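Local structure of L-lactate dehydrogenase (Trichomonas vaginalis, 4UUL) at residues G258-P272 and V283-I297. The protein acts as an NAD-dependent lactate dehydrogenase of the LDH/MDH superfamily, interconverting pyruvate and lactate, and may also have malate dehydrogenase activity. The protein carries 1 engineered substitution. Residues are numbered along the deposited sequence; the frame is centred on the assembly and turned at random.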
ATOM      1  N   GLY B 258      19.898  -4.749  -7.060  1.00 21.00           N
ATOM      2  CA  GLY B 258      20.299  -4.505  -8.435  1.00 21.18           C
ATOM      3  C   GLY B 258      19.167  -4.168  -9.365  1.00 19.61           C
ATOM      4  O   GLY B 258      18.011  -4.490  -9.109  1.00 21.35           O
ATOM      5  N   THR B 259      19.501  -3.448 -10.427  1.00 19.39           N
ATOM      6  CA  THR B 259      18.541  -3.102 -11.464  1.00 20.38           C
ATOM      7  C   THR B 259      18.552  -4.118 -12.595  1.00 22.56           C
ATOM      8  O   THR B 259      19.477  -4.936 -12.699  1.00 24.66           O
ATOM      9  CB  THR B 259      18.857  -1.698 -12.000  1.00 18.90           C
ATOM     10  OG1 THR B 259      20.244  -1.626 -12.380  1.00 19.97           O
ATOM     11  CG2 THR B 259      18.557  -0.652 -10.963  1.00 17.79           C
ATOM     12  N   ALA B 260      17.519  -4.043 -13.434  1.00 23.62           N
ATOM     13  CA  ALA B 260      17.279  -4.996 -14.516  1.00 26.33           C
ATOM     14  C   ALA B 260      18.017  -4.570 -15.781  1.00 27.01           C
ATOM     15  O   ALA B 260      18.411  -3.434 -15.899  1.00 25.79           O
ATOM     16  CB  ALA B 260      15.786  -5.077 -14.792  1.00 26.97           C
ATOM     17  N   PRO B 261      18.247  -5.491 -16.722  1.00 28.96           N
ATOM     18  CA  PRO B 261      18.988  -5.111 -17.935  1.00 29.41           C
ATOM     19  C   PRO B 261      18.295  -3.948 -18.645  1.00 28.25           C
ATOM     20  O   PRO B 261      17.089  -3.962 -18.863  1.00 29.50           O
ATOM     21  CB  PRO B 261      18.962  -6.380 -18.789  1.00 32.55           C
ATOM     22  CG  PRO B 261      18.797  -7.491 -17.783  1.00 33.76           C
ATOM     23  CD  PRO B 261      17.892  -6.922 -16.741  1.00 30.13           C
ATOM     24  N   GLY B 262      19.068  -2.914 -18.950  1.00 28.81           N
ATOM     25  CA  GLY B 262      18.543  -1.786 -19.685  1.00 28.90           C
ATOM     26  C   GLY B 262      17.874  -0.753 -18.793  1.00 24.62           C
ATOM     27  O   GLY B 262      17.582   0.371 -19.228  1.00 24.59           O
ATOM     28  N   GLU B 263      17.642  -1.094 -17.521  1.00 23.16           N
ATOM     29  CA  GLU B 263      16.962  -0.182 -16.624  1.00 20.58           C
ATOM     30  C   GLU B 263      17.859   0.972 -16.159  1.00 18.34           C
ATOM     31  O   GLU B 263      19.006   0.757 -15.800  1.00 19.82           O
ATOM     32  CB  GLU B 263      16.459  -0.937 -15.411  1.00 19.97           C
ATOM     33  CG  GLU B 263      15.565  -0.126 -14.486  1.00 19.51           C
ATOM     34  CD  GLU B 263      14.944  -0.970 -13.380  1.00 20.27           C
ATOM     35  OE1 GLU B 263      15.619  -1.906 -12.875  1.00 21.19           O
ATOM     36  OE2 GLU B 263      13.756  -0.738 -13.083  1.00 22.95           O
ATOM     37  N   VAL B 264      17.315   2.179 -16.226  1.00 16.70           N
ATOM     38  CA  VAL B 264      18.004   3.387 -15.844  1.00 16.43           C
ATOM     39  C   VAL B 264      17.121   4.113 -14.841  1.00 15.05           C
ATOM     40  O   VAL B 264      16.006   4.567 -15.182  1.00 15.31           O
ATOM     41  CB  VAL B 264      18.297   4.290 -17.055  1.00 17.59           C
ATOM     42  CG1 VAL B 264      18.937   5.590 -16.604  1.00 17.66           C
ATOM     43  CG2 VAL B 264      19.244   3.552 -18.019  1.00 18.95           C
ATOM     44  N   LEU B 265      17.600   4.186 -13.587  1.00 14.91           N
ATOM     45  CA  LEU B 265      16.851   4.853 -12.527  1.00 13.47           C
ATOM     46  C   LEU B 265      17.558   6.125 -12.077  1.00 13.26           C
ATOM     47  O   LEU B 265      18.743   6.091 -11.714  1.00 14.55           O
ATOM     48  CB  LEU B 265      16.717   3.949 -11.306  1.00 14.99           C
ATOM     49  CG  LEU B 265      15.984   2.603 -11.528  1.00 15.96           C
ATOM     50  CD1 LEU B 265      15.800   1.890 -10.226  1.00 18.38           C
ATOM     51  CD2 LEU B 265      14.677   2.753 -12.271  1.00 16.89           C
ATOM     52  N   SER B 266      16.839   7.225 -12.101  1.00 12.07           N
ATOM     53  CA  SER B 266      17.385   8.467 -11.571  1.00 12.11           C
ATOM     54  C   SER B 266      17.472   8.307 -10.054  1.00 12.23           C
ATOM     55  O   SER B 266      16.515   7.877  -9.417  1.00 12.89           O
ATOM     56  CB  SER B 266      16.445   9.610 -11.916  1.00 12.75           C
ATOM     57  OG  SER B 266      16.297   9.784 -13.330  1.00 13.96           O
ATOM     58  N   MET B 267      18.647   8.621  -9.523  1.00 11.95           N
ATOM     59  CA  MET B 267      18.896   8.552  -8.113  1.00 11.81           C
ATOM     60  C   MET B 267      19.818   9.710  -7.689  1.00 11.58           C
ATOM     61  O   MET B 267      20.808   9.982  -8.367  1.00 12.31           O
ATOM     62  CB  MET B 267      19.605   7.234  -7.756  1.00 12.84           C
ATOM     63  CG  MET B 267      18.802   6.000  -8.059  1.00 13.87           C
ATOM     64  SD  MET B 267      19.738   4.483  -7.691  1.00 20.73           S
ATOM     65  CE  MET B 267      18.459   3.386  -7.300  1.00 21.54           C
ATOM     66  N   GLY B 268      19.513  10.358  -6.558  1.00 12.38           N
ATOM     67  CA  GLY B 268      20.416  11.340  -5.986  1.00 11.93           C
ATOM     68  C   GLY B 268      21.515  10.617  -5.270  1.00 12.02           C
ATOM     69  O   GLY B 268      21.251   9.845  -4.354  1.00 13.07           O
ATOM     70  N   ILE B 269      22.758  10.893  -5.653  1.00 12.52           N
ATOM     71  CA  ILE B 269      23.902  10.259  -4.999  1.00 13.40           C
ATOM     72  C   ILE B 269      24.961  11.302  -4.748  1.00 13.44           C
ATOM     73  O   ILE B 269      25.062  12.287  -5.474  1.00 13.35           O
ATOM     74  CB  ILE B 269      24.481   9.072  -5.790  1.00 13.82           C
ATOM     75  CG1 ILE B 269      24.800   9.496  -7.227  1.00 15.68           C
ATOM     76  CG2 ILE B 269      23.538   7.899  -5.779  1.00 15.81           C
ATOM     77  CD1 ILE B 269      25.684   8.497  -7.967  1.00 17.02           C
ATOM     78  N   PRO B 270      25.763  11.087  -3.699  1.00 14.04           N
ATOM     79  CA  PRO B 270      26.987  11.895  -3.580  1.00 14.82           C
ATOM     80  C   PRO B 270      27.721  11.854  -4.905  1.00 14.72           C
ATOM     81  O   PRO B 270      27.950  10.788  -5.454  1.00 16.04           O
ATOM     82  CB  PRO B 270      27.777  11.139  -2.490  1.00 16.32           C
ATOM     83  CG  PRO B 270      26.693  10.487  -1.663  1.00 16.70           C
ATOM     84  CD  PRO B 270      25.708  10.013  -2.710  1.00 16.01           C
ATOM     85  N   VAL B 271      28.121  13.006  -5.414  1.00 14.37           N
ATOM     86  CA  VAL B 271      28.691  13.036  -6.752  1.00 14.72           C
ATOM     87  C   VAL B 271      29.967  12.228  -6.794  1.00 16.68           C
ATOM     88  O   VAL B 271      30.881  12.515  -6.040  1.00 17.82           O
ATOM     89  CB  VAL B 271      28.994  14.495  -7.206  1.00 14.97           C
ATOM     90  CG1 VAL B 271      29.824  14.528  -8.451  1.00 17.27           C
ATOM     91  CG2 VAL B 271      27.696  15.284  -7.400  1.00 15.00           C
ATOM     92  N   PRO B 272      30.076  11.239  -7.710  1.00 17.06           N
ATOM     93  CA  PRO B 272      31.336  10.490  -7.836  1.00 19.24           C
ATOM     94  C   PRO B 272      32.417  11.329  -8.500  1.00 19.83           C
ATOM     95  O   PRO B 272      32.187  11.961  -9.491  1.00 21.76           O
ATOM     96  CB  PRO B 272      30.986   9.284  -8.746  1.00 21.83           C
ATOM     97  CG  PRO B 272      29.495   9.206  -8.763  1.00 20.92           C
ATOM     98  CD  PRO B 272      29.014  10.642  -8.533  1.00 17.91           C
ATOM     99  N   VAL B 283      28.313  17.571  -3.511  1.00 13.56           N
ATOM    100  CA  VAL B 283      26.886  17.649  -3.284  1.00 13.23           C
ATOM    101  C   VAL B 283      26.282  16.268  -3.606  1.00 13.34           C
ATOM    102  O   VAL B 283      26.991  15.369  -4.064  1.00 13.93           O
ATOM    103  CB  VAL B 283      26.213  18.736  -4.108  1.00 12.81           C
ATOM    104  CG1 VAL B 283      26.663  20.123  -3.659  1.00 14.69           C
ATOM    105  CG2 VAL B 283      26.447  18.540  -5.601  1.00 14.58           C
ATOM    106  N   VAL B 284      24.980  16.149  -3.371  1.00 11.76           N
ATOM    107  CA  VAL B 284      24.176  14.980  -3.728  1.00 12.13           C
ATOM    108  C   VAL B 284      23.362  15.410  -4.937  1.00 12.52           C
ATOM    109  O   VAL B 284      22.644  16.416  -4.888  1.00 13.78           O
ATOM    110  CB  VAL B 284      23.328  14.524  -2.541  1.00 12.58           C
ATOM    111  CG1 VAL B 284      22.307  13.445  -2.965  1.00 12.63           C
ATOM    112  CG2 VAL B 284      24.205  14.059  -1.413  1.00 13.74           C
ATOM    113  N   PHE B 285      23.469  14.654  -6.039  1.00 12.14           N
ATOM    114  CA  PHE B 285      23.011  15.102  -7.354  1.00 11.62           C
ATOM    115  C   PHE B 285      22.315  13.917  -8.024  1.00 11.70           C
ATOM    116  O   PHE B 285      22.846  12.805  -7.987  1.00 13.19           O
ATOM    117  CB  PHE B 285      24.276  15.521  -8.121  1.00 12.86           C
ATOM    118  CG  PHE B 285      24.041  16.265  -9.428  1.00 13.01           C
ATOM    119  CD1 PHE B 285      23.720  15.593 -10.620  1.00 12.64           C
ATOM    120  CD2 PHE B 285      24.224  17.636  -9.479  1.00 12.45           C
ATOM    121  CE1 PHE B 285      23.546  16.282 -11.786  1.00 13.59           C
ATOM    122  CE2 PHE B 285      24.045  18.314 -10.668  1.00 12.93           C
ATOM    123  CZ  PHE B 285      23.708  17.670 -11.808  1.00 13.54           C
ATOM    124  N   SER B 286      21.125  14.144  -8.602  1.00 12.19           N
ATOM    125  CA  SER B 286      20.455  13.058  -9.279  1.00 11.65           C
ATOM    126  C   SER B 286      21.111  12.765 -10.627  1.00 12.11           C
ATOM    127  O   SER B 286      21.348  13.675 -11.441  1.00 12.86           O
ATOM    128  CB  SER B 286      18.968  13.382  -9.472  1.00 13.18           C
ATOM    129  OG  SER B 286      18.321  12.262 -10.052  1.00 13.39           O
ATOM    130  N   PHE B 287      21.492  11.507 -10.801  1.00 12.20           N
ATOM    131  CA  PHE B 287      22.110  10.991 -12.035  1.00 12.68           C
ATOM    132  C   PHE B 287      21.296   9.822 -12.568  1.00 13.26           C
ATOM    133  O   PHE B 287      20.604   9.149 -11.784  1.00 12.70           O
ATOM    134  CB  PHE B 287      23.491  10.402 -11.747  1.00 14.10           C
ATOM    135  CG  PHE B 287      24.607  11.417 -11.500  1.00 14.22           C
ATOM    136  CD1 PHE B 287      25.280  11.992 -12.537  1.00 16.02           C
ATOM    137  CD2 PHE B 287      24.970  11.768 -10.220  1.00 13.48           C
ATOM    138  CE1 PHE B 287      26.313  12.876 -12.344  1.00 17.84           C
ATOM    139  CE2 PHE B 287      26.029  12.653  -9.999  1.00 14.67           C
ATOM    140  CZ  PHE B 287      26.706  13.176 -11.059  1.00 17.08           C
ATOM    141  N   PRO B 288      21.448   9.532 -13.866  1.00 13.50           N
ATOM    142  CA  PRO B 288      20.959   8.233 -14.361  1.00 14.06           C
ATOM    143  C   PRO B 288      21.844   7.118 -13.820  1.00 14.11           C
ATOM    144  O   PRO B 288      23.083   7.146 -14.015  1.00 15.37           O
ATOM    145  CB  PRO B 288      21.075   8.365 -15.865  1.00 14.45           C
ATOM    146  CG  PRO B 288      22.264   9.298 -16.054  1.00 15.87           C
ATOM    147  CD  PRO B 288      22.229  10.284 -14.858  1.00 14.35           C
ATOM    148  N   CYS B 289      21.242   6.168 -13.111  1.00 14.47           N
ATOM    149  CA  CYS B 289      21.985   5.124 -12.436  1.00 15.15           C
ATOM    150  C   CYS B 289      21.513   3.726 -12.779  1.00 15.93           C
ATOM    151  O   CYS B 289      20.340   3.507 -13.147  1.00 16.65           O
ATOM    152  CB  CYS B 289      21.898   5.290 -10.908  1.00 15.65           C
ATOM    153  SG  CYS B 289      22.690   6.793 -10.265  1.00 15.71           S
ATOM    154  N   ASN B 290      22.424   2.784 -12.621  1.00 17.26           N
ATOM    155  CA  ASN B 290      22.038   1.405 -12.454  1.00 17.89           C
ATOM    156  C   ASN B 290      22.672   0.861 -11.172  1.00 19.27           C
ATOM    157  O   ASN B 290      23.417   1.592 -10.497  1.00 18.26           O
ATOM    158  CB  ASN B 290      22.304   0.571 -13.716  1.00 21.06           C
ATOM    159  CG  ASN B 290      23.694   0.606 -14.186  1.00 24.44           C
ATOM    160  OD1 ASN B 290      24.661   0.645 -13.421  1.00 28.54           O
ATOM    161  ND2 ASN B 290      23.826   0.502 -15.521  1.00 27.61           N
ATOM    162  N   VAL B 291      22.278  -0.338 -10.756  1.00 17.73           N
ATOM    163  CA  VAL B 291      22.800  -0.882  -9.497  1.00 18.28           C
ATOM    164  C   VAL B 291      23.208  -2.320  -9.789  1.00 19.80           C
ATOM    165  O   VAL B 291      22.463  -3.067 -10.430  1.00 20.15           O
ATOM    166  CB  VAL B 291      21.752  -0.860  -8.361  1.00 18.07           C
ATOM    167  CG1 VAL B 291      22.415  -1.314  -7.077  1.00 19.12           C
ATOM    168  CG2 VAL B 291      21.191   0.516  -8.209  1.00 17.54           C
ATOM    169  N   ASP B 292      24.403  -2.702  -9.386  1.00 21.47           N
ATOM    170  CA  ASP B 292      24.854  -4.056  -9.666  1.00 23.21           C
ATOM    171  C   ASP B 292      24.327  -5.039  -8.641  1.00 24.75           C
ATOM    172  O   ASP B 292      23.638  -4.652  -7.700  1.00 23.68           O
ATOM    173  CB  ASP B 292      26.378  -4.105  -9.805  1.00 24.98           C
ATOM    174  CG  ASP B 292      27.128  -3.771  -8.532  1.00 25.99           C
ATOM    175  OD1 ASP B 292      26.610  -3.982  -7.437  1.00 25.95           O
ATOM    176  OD2 ASP B 292      28.305  -3.360  -8.653  1.00 27.81           O
ATOM    177  N   LYS B 293      24.572  -6.321  -8.849  1.00 27.77           N
ATOM    178  CA  LYS B 293      24.018  -7.363  -7.995  1.00 29.64           C
ATOM    179  C   LYS B 293      24.590  -7.302  -6.587  1.00 29.65           C
ATOM    180  O   LYS B 293      24.043  -7.895  -5.662  1.00 31.76           O
ATOM    181  CB  LYS B 293      24.271  -8.746  -8.599  1.00 33.85           C
ATOM    182  CG  LYS B 293      23.674  -8.918  -9.965  1.00 39.36           C
ATOM    183  CD  LYS B 293      22.166  -8.792  -9.960  1.00 45.61           C
ATOM    184  CE  LYS B 293      21.572  -9.156 -11.324  1.00 50.96           C
ATOM    185  NZ  LYS B 293      20.457  -8.237 -11.711  1.00 55.12           N
ATOM    186  N   GLU B 294      25.669  -6.549  -6.406  1.00 28.17           N
ATOM    187  CA  GLU B 294      26.223  -6.372  -5.073  1.00 29.28           C
ATOM    188  C   GLU B 294      25.662  -5.127  -4.369  1.00 28.07           C
ATOM    189  O   GLU B 294      26.080  -4.784  -3.260  1.00 28.49           O
ATOM    190  CB  GLU B 294      27.730  -6.289  -5.142  1.00 33.05           C
ATOM    191  CG  GLU B 294      28.438  -7.600  -5.584  1.00 39.87           C
ATOM    192  CD  GLU B 294      28.264  -7.930  -7.063  1.00 50.63           C
ATOM    193  OE1 GLU B 294      28.357  -7.020  -7.923  1.00 54.65           O
ATOM    194  OE2 GLU B 294      28.029  -9.112  -7.378  1.00 57.47           O
ATOM    195  N   GLY B 295      24.691  -4.470  -4.985  1.00 24.48           N
ATOM    196  CA  GLY B 295      24.049  -3.326  -4.352  1.00 22.07           C
ATOM    197  C   GLY B 295      24.847  -2.039  -4.487  1.00 21.43           C
ATOM    198  O   GLY B 295      24.600  -1.110  -3.724  1.00 22.47           O
ATOM    199  N   LYS B 296      25.780  -1.958  -5.452  1.00 20.74           N
ATOM    200  CA  LYS B 296      26.541  -0.747  -5.649  1.00 21.32           C
ATOM    201  C   LYS B 296      25.944   0.068  -6.791  1.00 20.17           C
ATOM    202  O   LYS B 296      25.703  -0.453  -7.870  1.00 20.03           O
ATOM    203  CB  LYS B 296      28.014  -1.062  -5.953  1.00 25.98           C
ATOM    204  CG  LYS B 296      28.685  -1.901  -4.889  1.00 37.68           C
ATOM    205  CD  LYS B 296      28.654  -1.268  -3.497  1.00 44.59           C
ATOM    206  CE  LYS B 296      29.435  -2.126  -2.482  1.00 49.75           C
ATOM    207  NZ  LYS B 296      29.559  -1.472  -1.137  1.00 51.54           N
ATOM    208  N   ILE B 297      25.745   1.356  -6.543  1.00 19.68           N
ATOM    209  CA  ILE B 297      25.163   2.266  -7.512  1.00 17.84           C
ATOM    210  C   ILE B 297      26.241   2.732  -8.480  1.00 19.70           C
ATOM    211  O   ILE B 297      27.333   3.102  -8.052  1.00 22.53           O
ATOM    212  CB  ILE B 297      24.530   3.510  -6.813  1.00 16.58           C
ATOM    213  CG1 ILE B 297      23.424   3.079  -5.847  1.00 18.73           C
ATOM    214  CG2 ILE B 297      23.922   4.457  -7.842  1.00 17.13           C
ATOM    215  CD1 ILE B 297      22.885   4.234  -5.013  1.00 17.82           C
TER
HETATM  216  O   HOH W   1      18.592  -7.606  -9.865  1.00 48.90           O
HETATM  217  O   HOH W   2      21.868  -5.670 -11.344  1.00 38.35           O
HETATM  218  O   HOH W   3      20.318  -6.877 -14.496  1.00 52.94           O
HETATM  219  O   HOH W   4      21.368   0.493 -17.439  1.00 26.18           O
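Met-267 lies on the same face of the ribbon as Cys-289, its chain extended beyond CG so that SD comes 4.0 Å from Cys-289 CB and CE goes on to Val-291 CG2. Next along that face, CG1 of Ile-269 sits between the backbone N and the carbonyl carbon (chi1 53°), which puts it 3.8 Å from Phe-287 CD2, while CG2 turns to Ile-297 CD1 on the following strand. Val-271 CG2 sits at the edge of the Phe-287 ring and presses on Phe-285 CB at 3.5 Å. One face of the Phe-287 ring is overlaid by Phe-285 CD1, toward the rim.

Beneath these side chains the backbones of 265-270 and 284-291 run antiparallel, with paired bonds joining Leu-265 to Cys-289, Met-267 to Phe-287 and Ile-269 to Phe-285. At non-hydrogen-bonded Gly-268 and Ser-286 the CA atoms close to 3.7 Å.

Ahead of strand 265-270, Thr-259 extends the link with its side chain: Val-291 N donates to Thr-259 OG1 (2.9 Å, a nearly straight 171°), and Thr-259 N returns a bond to Val-291 O. Water joins Thr-259 O and Val-291 O to Lys-293 NZ, and Glu-263 OE1 accepts from Ala-260 N at 2.9 Å, bracing the type II turn.

Helix 242-257 packs on Met-267 and Leu-265, and helix 307-337 on Phe-285, all on the face that carries Cys-289. On the other face, Ser-266 OG bonds Gln-159 and Val-182 N, and Ser-286 OG bonds Val-182 O and Ser-155. Ser-286 lies about 7 Å, side chain to side chain, from His-186, the predicted proton acceptor. This is an antiparallel hairpin of the three-stranded sheet in the alpha/beta C-terminal domain of the lactate/malate dehydrogenase fold.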